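Local atomic coordinates of ECXA (Escherichia coli, PDB entry 4L63), a protein that probably acts as a zinc-dependent metallopeptidase of the metzincin type, with a bound zinc ion. Residues V12-Y23 with F178-V186; K133-P141 with I208-V219. All blocks are in the same frame, centred on the assembly; numbering follows the deposited sequence.

Contact 1 of 2, residues V12-Y23 with F178-V186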
loop_
_atom_site.group_PDB
_atom_site.type_symbol
_atom_site.label_atom_id
_atom_site.label_comp_id
_atom_site.label_asym_id
_atom_site.label_seq_id
_atom_site.Cartn_x
_atom_site.Cartn_y
_atom_site.Cartn_z
ATOM N N VAL A 12 13.520 -0.744 6.360
ATOM C CA VAL A 12 14.681 0.130 6.377
ATOM C C VAL A 12 14.588 1.043 7.587
ATOM O O VAL A 12 13.543 1.647 7.829
ATOM C CB VAL A 12 14.771 0.973 5.084
ATOM C CG1 VAL A 12 15.938 1.974 5.155
ATOM C CG2 VAL A 12 14.901 0.053 3.881
ATOM N N ILE A 13 15.681 1.130 8.337
ATOM C CA ILE A 13 15.709 1.876 9.582
ATOM C C ILE A 13 16.692 3.032 9.472
ATOM O O ILE A 13 17.839 2.832 9.083
ATOM C CB ILE A 13 16.110 0.983 10.768
ATOM C CG1 ILE A 13 15.201 -0.255 10.849
ATOM C CG2 ILE A 13 16.131 1.780 12.075
ATOM C CD1 ILE A 13 13.727 0.072 11.013
ATOM N N GLY A 14 16.232 4.232 9.813
ATOM C CA GLY A 14 17.060 5.423 9.727
ATOM C C GLY A 14 17.448 5.894 11.116
ATOM O O GLY A 14 16.795 5.535 12.098
ATOM N N TYR A 15 18.499 6.690 11.218
ATOM C CA TYR A 15 19.016 7.161 12.493
ATOM C C TYR A 15 18.331 8.426 12.943
ATOM O O TYR A 15 18.472 9.429 12.313
ATOM C CB TYR A 15 20.501 7.426 12.323
ATOM C CG TYR A 15 21.347 7.275 13.565
ATOM C CD1 TYR A 15 22.639 6.846 13.488
ATOM C CD2 TYR A 15 20.843 7.573 14.790
ATOM C CE1 TYR A 15 23.406 6.707 14.608
ATOM C CE2 TYR A 15 21.605 7.439 15.917
ATOM C CZ TYR A 15 22.882 7.011 15.814
ATOM O OH TYR A 15 23.631 6.890 16.952
ATOM N N ALA A 16 17.599 8.366 14.034
ATOM C CA ALA A 16 16.933 9.538 14.591
ATOM C C ALA A 16 17.658 9.991 15.852
ATOM O O ALA A 16 18.364 9.205 16.471
ATOM C CB ALA A 16 15.478 9.238 14.899
ATOM N N ASP A 17 17.491 11.252 16.232
ATOM C CA ASP A 17 18.141 11.737 17.447
ATOM C C ASP A 17 17.330 11.406 18.695
ATOM O O ASP A 17 16.401 10.605 18.655
ATOM C CB ASP A 17 18.408 13.245 17.367
ATOM C CG ASP A 17 17.148 14.066 17.141
ATOM O OD1 ASP A 17 16.057 13.675 17.603
ATOM O OD2 ASP A 17 17.262 15.143 16.521
ATOM N N HIS A 18 17.677 12.044 19.807
ATOM C CA HIS A 18 17.076 11.698 21.087
ATOM C C HIS A 18 15.645 12.220 21.220
ATOM O O HIS A 18 14.957 11.910 22.194
ATOM C CB HIS A 18 17.950 12.221 22.230
ATOM C CG HIS A 18 19.407 11.925 22.052
ATOM N ND1 HIS A 18 19.979 10.739 22.458
ATOM C CD2 HIS A 18 20.406 12.659 21.507
ATOM C CE1 HIS A 18 21.270 10.755 22.174
ATOM N NE2 HIS A 18 21.555 11.910 21.598
ATOM N N ASN A 19 15.197 13.000 20.239
ATOM C CA ASN A 19 13.816 13.470 20.218
ATOM C C ASN A 19 13.062 13.084 18.949
ATOM O O ASN A 19 12.238 13.854 18.456
ATOM C CB ASN A 19 13.760 14.985 20.394
ATOM C CG ASN A 19 14.164 15.420 21.788
ATOM O OD1 ASN A 19 13.422 15.218 22.751
ATOM N ND2 ASN A 19 15.333 16.043 21.899
ATOM N N GLY A 20 13.351 11.898 18.425
ATOM C CA GLY A 20 12.581 11.325 17.333
ATOM C C GLY A 20 12.690 12.018 15.987
ATOM O O GLY A 20 11.885 11.771 15.086
ATOM N N GLN A 21 13.685 12.883 15.837
ATOM C CA GLN A 21 13.898 13.565 14.571
ATOM C C GLN A 21 15.033 12.910 13.807
ATOM O O GLN A 21 16.122 12.709 14.343
ATOM C CB GLN A 21 14.185 15.054 14.798
ATOM C CG GLN A 21 13.200 15.711 15.750
ATOM C CD GLN A 21 11.791 15.760 15.184
ATOM O OE1 GLN A 21 11.559 16.329 14.116
ATOM N NE2 GLN A 21 10.845 15.146 15.891
ATOM N N LEU A 22 14.765 12.571 12.551
ATOM C CA LEU A 22 15.747 11.912 11.704
ATOM C C LEU A 22 16.906 12.842 11.399
ATOM O O LEU A 22 16.702 14.011 11.083
ATOM C CB LEU A 22 15.099 11.435 10.402
ATOM C CG LEU A 22 14.046 10.346 10.604
ATOM C CD1 LEU A 22 13.085 10.304 9.429
ATOM C CD2 LEU A 22 14.734 9.010 10.795
ATOM N N TYR A 23 18.126 12.324 11.496
ATOM C CA TYR A 23 19.285 13.116 11.119
ATOM C C TYR A 23 19.200 13.480 9.636
ATOM O O TYR A 23 18.762 12.689 8.796
ATOM C CB TYR A 23 20.585 12.374 11.449
ATOM C CG TYR A 23 20.921 12.434 12.925
ATOM C CD1 TYR A 23 21.493 13.576 13.478
ATOM C CD2 TYR A 23 20.646 11.364 13.771
ATOM C CE1 TYR A 23 21.790 13.649 14.827
ATOM C CE2 TYR A 23 20.941 11.427 15.126
ATOM C CZ TYR A 23 21.515 12.575 15.648
ATOM O OH TYR A 23 21.815 12.652 16.993
ATOM N N PHE A 178 20.914 4.004 20.209
ATOM C CA PHE A 178 22.275 4.116 19.703
ATOM C C PHE A 178 22.926 5.372 20.296
ATOM O O PHE A 178 22.238 6.149 20.962
ATOM C CB PHE A 178 22.248 4.129 18.169
ATOM C CG PHE A 178 21.756 2.839 17.583
ATOM C CD1 PHE A 178 22.636 1.799 17.332
ATOM C CD2 PHE A 178 20.408 2.655 17.311
ATOM C CE1 PHE A 178 22.186 0.599 16.813
ATOM C CE2 PHE A 178 19.949 1.456 16.796
ATOM C CZ PHE A 178 20.842 0.427 16.543
ATOM N N PRO A 179 24.248 5.558 20.092
ATOM C CA PRO A 179 24.932 6.691 20.737
ATOM C C PRO A 179 24.301 8.064 20.506
ATOM O O PRO A 179 24.346 8.897 21.408
ATOM C CB PRO A 179 26.327 6.648 20.110
ATOM C CG PRO A 179 26.558 5.211 19.860
ATOM C CD PRO A 179 25.218 4.646 19.454
ATOM N N HIS A 180 23.720 8.300 19.335
ATOM C CA HIS A 180 23.211 9.634 19.031
ATOM C C HIS A 180 21.697 9.652 18.869
ATOM O O HIS A 180 21.134 10.611 18.342
ATOM C CB HIS A 180 23.892 10.185 17.774
ATOM C CG HIS A 180 25.361 10.417 17.947
ATOM N ND1 HIS A 180 26.314 9.790 17.171
ATOM C CD2 HIS A 180 26.044 11.195 18.818
ATOM C CE1 HIS A 180 27.516 10.178 17.550
ATOM N NE2 HIS A 180 27.382 11.032 18.551
ATOM N N GLY A 181 21.038 8.598 19.339
ATOM C CA GLY A 181 19.589 8.550 19.279
ATOM C C GLY A 181 18.990 7.158 19.212
ATOM O O GLY A 181 19.324 6.282 20.012
ATOM N N VAL A 182 18.098 6.962 18.247
ATOM C CA VAL A 182 17.294 5.752 18.176
ATOM C C VAL A 182 16.991 5.428 16.712
ATOM O O VAL A 182 16.873 6.330 15.883
ATOM C CB VAL A 182 15.978 5.916 18.998
ATOM C CG1 VAL A 182 15.130 7.067 18.448
ATOM C CG2 VAL A 182 15.169 4.613 19.027
ATOM N N GLY A 183 16.903 4.145 16.381
ATOM C CA GLY A 183 16.490 3.757 15.040
ATOM C C GLY A 183 14.994 3.903 14.865
ATOM O O GLY A 183 14.219 3.521 15.743
ATOM N N LEU A 184 14.586 4.467 13.730
ATOM C CA LEU A 184 13.178 4.625 13.403
ATOM C C LEU A 184 12.986 4.181 11.965
ATOM O O LEU A 184 13.775 4.564 11.098
ATOM C CB LEU A 184 12.718 6.079 13.570
ATOM C CG LEU A 184 12.627 6.631 14.990
ATOM C CD1 LEU A 184 11.985 8.010 14.960
ATOM C CD2 LEU A 184 11.850 5.691 15.895
ATOM N N GLU A 185 11.952 3.381 11.721
ATOM C CA GLU A 185 11.672 2.882 10.385
ATOM C C GLU A 185 11.345 4.037 9.448
ATOM O O GLU A 185 10.581 4.926 9.798
ATOM C CB GLU A 185 10.513 1.883 10.390
ATOM C CG GLU A 185 10.335 1.203 9.030
ATOM C CD GLU A 185 9.189 0.202 8.984
ATOM O OE1 GLU A 185 8.548 -0.058 10.033
ATOM O OE2 GLU A 185 8.930 -0.321 7.882
ATOM N N VAL A 186 11.927 4.014 8.255
ATOM C CA VAL A 186 11.633 5.035 7.259
ATOM C C VAL A 186 11.206 4.377 5.942
ATOM O O VAL A 186 11.503 3.204 5.695
ATOM C CB VAL A 186 12.845 5.954 7.010
ATOM C CG1 VAL A 186 13.181 6.752 8.275
ATOM C CG2 VAL A 186 14.062 5.135 6.577
HETATM O O HOH W 1 10.847 0.372 5.912
#

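Contact 2 of 2, residues K133-P141 with I208-V219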
loop_
_atom_site.group_PDB
_atom_site.type_symbol
_atom_site.label_atom_id
_atom_site.label_comp_id
_atom_site.label_asym_id
_atom_site.label_seq_id
_atom_site.Cartn_x
_atom_site.Cartn_y
_atom_site.Cartn_z
ATOM N N LYS A 133 29.473 -23.384 1.864
ATOM C CA LYS A 133 28.084 -23.540 2.289
ATOM C C LYS A 133 27.244 -22.603 1.394
ATOM O O LYS A 133 26.052 -22.845 1.130
ATOM C CB LYS A 133 27.910 -23.231 3.779
ATOM C CG LYS A 133 28.283 -24.445 4.619
ATOM C CD LYS A 133 27.818 -25.694 3.859
ATOM C CE LYS A 133 27.007 -26.639 4.716
ATOM N NZ LYS A 133 26.373 -27.728 3.911
ATOM N N LEU A 134 27.893 -21.548 0.894
ATOM C CA LEU A 134 27.318 -20.742 -0.192
ATOM C C LEU A 134 27.458 -21.434 -1.568
ATOM O O LEU A 134 26.538 -21.363 -2.386
ATOM C CB LEU A 134 27.951 -19.344 -0.254
ATOM C CG LEU A 134 27.487 -18.298 0.771
ATOM C CD1 LEU A 134 27.999 -16.913 0.390
ATOM C CD2 LEU A 134 25.971 -18.300 0.989
ATOM N N LYS A 135 28.592 -22.087 -1.833
ATOM C CA LYS A 135 28.740 -22.891 -3.062
ATOM C C LYS A 135 27.648 -23.938 -3.228
ATOM O O LYS A 135 26.999 -24.011 -4.271
ATOM C CB LYS A 135 30.104 -23.601 -3.098
ATOM C CG LYS A 135 30.425 -24.344 -4.403
ATOM C CD LYS A 135 30.955 -25.758 -4.099
ATOM C CE LYS A 135 30.370 -26.836 -5.035
ATOM N NZ LYS A 135 30.494 -28.214 -4.445
ATOM N N SER A 136 27.452 -24.749 -2.194
ATOM C CA SER A 136 26.594 -25.921 -2.309
ATOM C C SER A 136 25.103 -25.578 -2.254
ATOM O O SER A 136 24.282 -26.289 -2.832
ATOM C CB SER A 136 26.939 -26.934 -1.218
ATOM O OG SER A 136 26.547 -28.237 -1.609
ATOM N N ARG A 137 24.746 -24.499 -1.562
ATOM C CA ARG A 137 23.353 -24.058 -1.559
ATOM C C ARG A 137 23.041 -23.327 -2.863
ATOM O O ARG A 137 21.882 -23.061 -3.179
ATOM C CB ARG A 137 23.051 -23.160 -0.357
ATOM C CG ARG A 137 22.183 -23.827 0.706
ATOM C CD ARG A 137 20.893 -24.394 0.111
ATOM N NE ARG A 137 20.040 -23.363 -0.476
ATOM C CZ ARG A 137 19.252 -23.553 -1.532
ATOM N NH1 ARG A 137 19.206 -24.739 -2.126
ATOM N NH2 ARG A 137 18.512 -22.556 -1.995
ATOM N N GLY A 138 24.089 -23.014 -3.620
ATOM C CA GLY A 138 23.935 -22.384 -4.917
ATOM C C GLY A 138 23.685 -20.892 -4.834
ATOM O O GLY A 138 23.151 -20.295 -5.771
ATOM N N ALA A 139 24.071 -20.287 -3.715
ATOM C CA ALA A 139 23.936 -18.845 -3.539
ATOM C C ALA A 139 24.968 -18.099 -4.381
ATOM O O ALA A 139 24.752 -16.955 -4.782
ATOM C CB ALA A 139 24.073 -18.473 -2.074
ATOM N N ILE A 140 26.093 -18.758 -4.639
ATOM C CA ILE A 140 27.124 -18.213 -5.511
ATOM C C ILE A 140 27.469 -19.254 -6.572
ATOM O O ILE A 140 27.426 -20.453 -6.296
ATOM C CB ILE A 140 28.399 -17.820 -4.732
ATOM C CG1 ILE A 140 28.858 -18.967 -3.827
ATOM C CG2 ILE A 140 28.162 -16.556 -3.914
ATOM C CD1 ILE A 140 30.143 -18.679 -3.074
ATOM N N PRO A 141 27.802 -18.803 -7.791
ATOM C CA PRO A 141 28.120 -19.765 -8.852
ATOM C C PRO A 141 29.379 -20.567 -8.531
ATOM O O PRO A 141 30.378 -19.985 -8.107
ATOM C CB PRO A 141 28.329 -18.874 -10.081
ATOM C CG PRO A 141 28.720 -17.545 -9.522
ATOM C CD PRO A 141 27.951 -17.409 -8.243
ATOM N N ILE A 208 24.065 -12.492 0.848
ATOM C CA ILE A 208 24.224 -13.231 -0.401
ATOM C C ILE A 208 23.184 -14.334 -0.508
ATOM O O ILE A 208 22.534 -14.501 -1.542
ATOM C CB ILE A 208 25.620 -13.852 -0.528
ATOM C CG1 ILE A 208 26.689 -12.763 -0.509
ATOM C CG2 ILE A 208 25.717 -14.673 -1.809
ATOM C CD1 ILE A 208 28.092 -13.290 -0.745
ATOM N N ASP A 209 23.036 -15.086 0.578
ATOM C CA ASP A 209 22.066 -16.166 0.640
ATOM C C ASP A 209 20.636 -15.645 0.474
ATOM O O ASP A 209 19.836 -16.241 -0.241
ATOM C CB ASP A 209 22.203 -16.923 1.961
ATOM C CG ASP A 209 21.466 -18.246 1.952
ATOM O OD1 ASP A 209 21.589 -18.993 0.955
ATOM O OD2 ASP A 209 20.762 -18.539 2.942
ATOM N N ARG A 210 20.313 -14.535 1.133
ATOM C CA ARG A 210 18.980 -13.961 0.998
ATOM C C ARG A 210 18.765 -13.413 -0.412
ATOM O O ARG A 210 17.676 -13.546 -0.972
ATOM C CB ARG A 210 18.740 -12.858 2.039
ATOM C CG ARG A 210 18.872 -13.325 3.487
ATOM C CD ARG A 210 18.179 -14.662 3.697
ATOM N NE ARG A 210 16.754 -14.594 3.393
ATOM C CZ ARG A 210 15.997 -15.652 3.125
ATOM N NH1 ARG A 210 16.533 -16.868 3.104
ATOM N NH2 ARG A 210 14.705 -15.493 2.861
ATOM N N LEU A 211 19.803 -12.810 -0.986
ATOM C CA LEU A 211 19.699 -12.248 -2.329
ATOM C C LEU A 211 19.505 -13.359 -3.357
ATOM O O LEU A 211 18.704 -13.230 -4.286
ATOM C CB LEU A 211 20.940 -11.419 -2.672
ATOM C CG LEU A 211 20.894 -10.711 -4.028
ATOM C CD1 LEU A 211 19.652 -9.838 -4.121
ATOM C CD2 LEU A 211 22.153 -9.893 -4.270
ATOM N N SER A 212 20.238 -14.455 -3.182
ATOM C CA SER A 212 20.101 -15.616 -4.054
ATOM C C SER A 212 18.716 -16.234 -3.941
ATOM O O SER A 212 18.117 -16.625 -4.940
ATOM C CB SER A 212 21.163 -16.660 -3.723
ATOM O OG SER A 212 20.871 -17.888 -4.365
ATOM N N HIS A 213 18.222 -16.317 -2.711
ATOM C CA HIS A 213 16.894 -16.840 -2.422
ATOM C C HIS A 213 15.849 -16.050 -3.205
ATOM O O HIS A 213 14.880 -16.614 -3.716
ATOM C CB HIS A 213 16.637 -16.781 -0.913
ATOM C CG HIS A 213 15.373 -17.451 -0.469
ATOM N ND1 HIS A 213 14.141 -16.830 -0.515
ATOM C CD2 HIS A 213 15.153 -18.682 0.049
ATOM C CE1 HIS A 213 13.219 -17.652 -0.050
ATOM N NE2 HIS A 213 13.806 -18.786 0.297
ATOM N N TYR A 214 16.076 -14.745 -3.318
ATOM C CA TYR A 214 15.183 -13.852 -4.053
ATOM C C TYR A 214 15.324 -14.007 -5.567
ATOM O O TYR A 214 14.330 -14.047 -6.291
ATOM C CB TYR A 214 15.451 -12.403 -3.648
ATOM C CG TYR A 214 14.885 -11.355 -4.583
ATOM C CD1 TYR A 214 13.521 -11.080 -4.611
ATOM C CD2 TYR A 214 15.718 -10.611 -5.407
ATOM C CE1 TYR A 214 13.001 -10.109 -5.456
ATOM C CE2 TYR A 214 15.208 -9.637 -6.253
ATOM C CZ TYR A 214 13.850 -9.391 -6.270
ATOM O OH TYR A 214 13.340 -8.424 -7.107
ATOM N N LEU A 215 16.562 -14.091 -6.039
ATOM C CA LEU A 215 16.826 -14.160 -7.471
ATOM C C LEU A 215 16.542 -15.544 -8.046
ATOM O O LEU A 215 16.442 -15.707 -9.265
ATOM C CB LEU A 215 18.272 -13.762 -7.758
ATOM C CG LEU A 215 18.535 -12.262 -7.649
ATOM C CD1 LEU A 215 20.014 -11.965 -7.796
ATOM C CD2 LEU A 215 17.718 -11.506 -8.686
ATOM N N GLU A 216 16.417 -16.528 -7.160
ATOM C CA GLU A 216 16.183 -17.920 -7.537
ATOM C C GLU A 216 17.291 -18.458 -8.446
ATOM O O GLU A 216 17.043 -19.268 -9.342
ATOM C CB GLU A 216 14.815 -18.069 -8.210
ATOM C CG GLU A 216 13.684 -18.328 -7.227
ATOM C CD GLU A 216 12.389 -18.718 -7.912
ATOM O OE1 GLU A 216 12.268 -19.889 -8.335
ATOM O OE2 GLU A 216 11.489 -17.857 -8.023
ATOM N N ARG A 217 18.514 -18.006 -8.191
ATOM C CA ARG A 217 19.686 -18.418 -8.956
ATOM C C ARG A 217 20.934 -17.908 -8.231
ATOM O O ARG A 217 20.817 -17.113 -7.296
ATOM C CB ARG A 217 19.621 -17.880 -10.387
ATOM C CG ARG A 217 19.389 -16.390 -10.473
ATOM C CD ARG A 217 19.515 -15.894 -11.903
ATOM N NE ARG A 217 19.526 -14.435 -11.967
ATOM C CZ ARG A 217 20.562 -13.677 -11.624
ATOM N NH1 ARG A 217 20.476 -12.358 -11.713
ATOM N NH2 ARG A 217 21.688 -14.236 -11.201
ATOM N N PRO A 218 22.131 -18.378 -8.634
ATOM C CA PRO A 218 23.354 -17.847 -8.019
ATOM C C PRO A 218 23.528 -16.339 -8.224
ATOM O O PRO A 218 23.014 -15.783 -9.195
ATOM C CB PRO A 218 24.474 -18.628 -8.725
ATOM C CG PRO A 218 23.834 -19.242 -9.935
ATOM C CD PRO A 218 22.424 -19.506 -9.536
ATOM N N VAL A 219 24.254 -15.698 -7.313
ATOM C CA VAL A 219 24.385 -14.244 -7.299
ATOM C C VAL A 219 25.780 -13.763 -7.691
ATOM O O VAL A 219 26.781 -14.257 -7.175
ATOM C CB VAL A 219 24.040 -13.680 -5.903
ATOM C CG1 VAL A 219 24.590 -12.277 -5.728
ATOM C CG2 VAL A 219 22.542 -13.690 -5.689
#

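Contact 1 of 2, residues V12-Y23 with F178-V186
Tyr15 and Tyr23 both reach across to the turn that leads into strand 181-186, and their hydroxyls grip the two ends of one residue. The backbone N of His180 donates to Tyr15 OH at 2.8 Å. Tyr23 OH donates to His180 O over a short 2.5 Å, in the carbonyl plane and on a lone pair. The Tyr15 ring gets there because CG is anti to the backbone N (chi1 -152°), which lays the ring along the turn with Gly181 N at its edge. Phe178 CB sits 3.3 Å from Tyr15 OH, at the foot of the type I turn Phe178-Gly181.

Packing is tightest at Gly181. Its CA lies 3.1 Å from Ala16 O, a CA-H...O contact. From here strands 12-16 and 181-186 run antiparallel, with paired backbone bonds joining Gly14 to Leu184 and Ala16 to Val182. They form part of a small antiparallel sheet within the metzincin-like domain, beside the zinc site. The Tyr15 side chain is about 7 Å from that of the zinc ligand His164.

Side chains divide between the two faces. The Ile13 and Glu185 side chains cross at about a right angle on the face that also carries Tyr15, with Ile13 CD1 against Glu185 CA and CB. On the other face, Ala16 CB meets Leu184 CD1 at 3.7 Å, while Leu22 and Val186 slide past each other in opposite directions, both Leu22 methyls touching Val186 CG1. Helix 228-239 covers Leu22 and Val186 through Val236.

The outer parts are looser. The exposed His18 ring lays one face over Gly181 CA, a CH-pi contact with the centroid 4.2 Å away. At the far end a water bridges Val12 N, Val186 O and Glu185 OE2, and Glu185 OE1 forms a salt bridge with Arg188.

Contact 2 of 2, residues K133-P141 with I208-V219
Ile208 has CG2 anti to its own backbone N and CG1 beside it (chi1 -61°), and this spreads its two branches over different partners. CG2 meets Ile140 CG2 at 3.7 Å. CD1 meets Leu134 CD1 at 3.8 Å, where the two side chains cross at about a right angle. Ser212 OG is also anti to its backbone N (chi1 168°). From there it donates to Arg217 O, coming from above the carbonyl plane, and holds the chain after helix 207-215 against that helix.

Ala139 fits between these groups. Its CB rests on Ser212 CB at 3.8 Å, and its CA lies 3.3 Å from Ser212 OG. Its carbonyl makes the cross-segment hydrogen bond, accepting from Val219 N at 2.9 Å. The donor stands 40° out of the carbonyl plane, so the bond does not follow a lone pair. Next to it, Pro218 CB lies 3.7 Å from Pro141 CD. Val219 O is buried here and has no polar partner in the model.

Leu134 and Ile140 also touch Tyr149 of helix 146-165, and Ile208 touches Leu152 and Ile156 of the same helix. The contact joins the end of helix 131-137 to one side of helix 207-215 and the chain after it, next to the helix of the zinc ligands His160 and His164. Helix 131-137 closes in a Schellman motif at Gly138, whose positive phi turns the chain so that Ala139 packs on Ser212.

How the contacts relate
Contacts 1 and 2 lie on opposite sides of the chain's centre, their own centres about 32 Å apart. Their nearest atoms are about 14 Å apart, so they do not touch. The segments alternate along the chain, and strand 181-186 of contact 1 is followed by helix 207-215 of contact 2. The zinc ion is bound by His160, His164 and His170. In contact 1 the side chain of Phe178 is about 9 Å from the zinc and about 6 Å from that of His170. In contact 2 the side chain of Ile208 is about 11 Å from that of His160. Helix 146-165, which carries His160 and His164, is packed directly by contact 2.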